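Local structure of lactate dehydrogenase, adjacent gene encodes predicted malate dehydrogenase (Cryptosporidium parvum, 4ND5) at residues 179-184 and 214-219. The protein probably catalyses the NAD-dependent interconversion of (S)-lactate and pyruvate. Residues are numbered along the deposited sequence; the frame is centred on the assembly and turned at random.
Sequences DGMVPA and CHTRIA. Unlike the reference sequence in segment 179-184: A184 (reference Val).
R217 reaches from the helix to the strand and grips the carbonyl oxygen of M181. Its NE gives the main bond, 2.9 Å to M181 O and nearly straight at 163°; NH2 adds a weak second one to the same oxygen at 3.4 Å. That oxygen sits at the guanidinium edge, in its plane. NE comes in tilted 31° from the plane of the M181 carbonyl. The side chain gets there by running extended from CG to NE, and P183 CD then lies over one face of the guanidinium, 3.8 Å from NH2. This ties the start of strand 181-190 to helix 206-227 within the alpha/beta C-terminal domain of the lactate dehydrogenase fold; the strand begins four residues after H177, which binds pyruvate and is the predicted proton acceptor. M181 points toward the helix: with CG anti to the backbone N (chi1 -173°) and a bend at chi3, SD settles 3.6 Å from T216 O. T216 CG2 lies against both M181 SD and P183 CG, and OG1 is hydrogen-bonded to I212 O. The T216 side chain is about 5 Å from that of pyruvate-binding R153. F154 of helix 147-162 packs against both P183 and T216, and L298 touches R217.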
# COMPACT_ATOMS: atom_id res chain seq x y z
N ASP A 179 16.40 8.09 -30.96
CA ASP A 179 16.63 9.43 -31.51
C ASP A 179 15.32 10.12 -31.85
O ASP A 179 15.21 11.34 -31.75
CB ASP A 179 17.53 9.36 -32.75
CG ASP A 179 18.93 8.85 -32.43
OD1 ASP A 179 19.14 8.31 -31.33
OD2 ASP A 179 19.83 8.99 -33.30
N GLY A 180 14.31 9.34 -32.25
CA GLY A 180 12.98 9.86 -32.56
C GLY A 180 12.18 10.31 -31.35
O GLY A 180 11.10 10.89 -31.49
N MET A 181 12.71 10.04 -30.16
CA MET A 181 12.12 10.48 -28.89
C MET A 181 12.14 12.00 -28.77
O MET A 181 13.14 12.63 -29.10
CB MET A 181 12.94 9.87 -27.76
CG MET A 181 12.39 10.09 -26.36
SD MET A 181 13.62 9.62 -25.13
CE MET A 181 13.91 7.91 -25.57
N VAL A 182 11.05 12.57 -28.27
CA VAL A 182 10.94 14.03 -28.08
C VAL A 182 10.55 14.40 -26.64
O VAL A 182 9.37 14.42 -26.30
CB VAL A 182 9.92 14.65 -29.06
CG1 VAL A 182 9.85 16.17 -28.87
CG2 VAL A 182 10.28 14.30 -30.49
N PRO A 183 11.55 14.69 -25.79
CA PRO A 183 11.24 15.25 -24.48
C PRO A 183 10.74 16.69 -24.60
O PRO A 183 11.53 17.62 -24.77
CB PRO A 183 12.59 15.19 -23.74
CG PRO A 183 13.37 14.14 -24.46
CD PRO A 183 12.96 14.28 -25.89
N ALA A 184 9.42 16.87 -24.51
CA ALA A 184 8.80 18.18 -24.64
C ALA A 184 9.14 19.10 -23.47
O ALA A 184 8.45 19.11 -22.45
CB ALA A 184 7.29 18.04 -24.78
N CYS A 214 19.14 15.33 -23.54
CA CYS A 214 20.07 14.38 -24.14
C CYS A 214 20.17 13.10 -23.32
O CYS A 214 20.10 11.99 -23.85
CB CYS A 214 21.45 15.02 -24.29
SG CYS A 214 22.70 13.99 -25.09
N HIS A 215 20.33 13.26 -22.01
CA HIS A 215 20.40 12.14 -21.06
C HIS A 215 19.18 11.22 -21.20
O HIS A 215 19.33 10.00 -21.24
CB HIS A 215 20.52 12.70 -19.64
CG HIS A 215 20.92 11.69 -18.61
ND1 HIS A 215 20.91 11.97 -17.26
CD2 HIS A 215 21.34 10.41 -18.72
CE1 HIS A 215 21.32 10.91 -16.59
NE2 HIS A 215 21.58 9.94 -17.45
N THR A 216 18.00 11.82 -21.30
CA THR A 216 16.75 11.07 -21.51
C THR A 216 16.79 10.17 -22.74
O THR A 216 16.29 9.05 -22.71
CB THR A 216 15.55 12.03 -21.66
OG1 THR A 216 15.59 13.04 -20.65
CG2 THR A 216 14.23 11.26 -21.57
N ARG A 217 17.38 10.68 -23.83
CA ARG A 217 17.44 9.96 -25.10
C ARG A 217 18.36 8.74 -25.08
O ARG A 217 18.08 7.76 -25.77
CB ARG A 217 17.86 10.89 -26.25
CG ARG A 217 16.83 11.95 -26.62
CD ARG A 217 16.93 12.34 -28.09
NE ARG A 217 15.90 13.31 -28.49
CZ ARG A 217 16.04 14.63 -28.45
NH1 ARG A 217 17.16 15.21 -28.03
NH2 ARG A 217 15.02 15.41 -28.84
N ILE A 218 19.45 8.80 -24.31
CA ILE A 218 20.42 7.70 -24.27
C ILE A 218 20.45 6.93 -22.94
O ILE A 218 21.29 6.05 -22.75
CB ILE A 218 21.86 8.16 -24.61
CG1 ILE A 218 22.25 9.40 -23.80
CG2 ILE A 218 21.99 8.45 -26.10
CD1 ILE A 218 23.74 9.69 -23.81
N ALA A 219 19.52 7.25 -22.04
CA ALA A 219 19.47 6.58 -20.74
C ALA A 219 19.47 5.05 -20.88
O ALA A 219 20.10 4.35 -20.08
CB ALA A 219 18.26 7.04 -19.94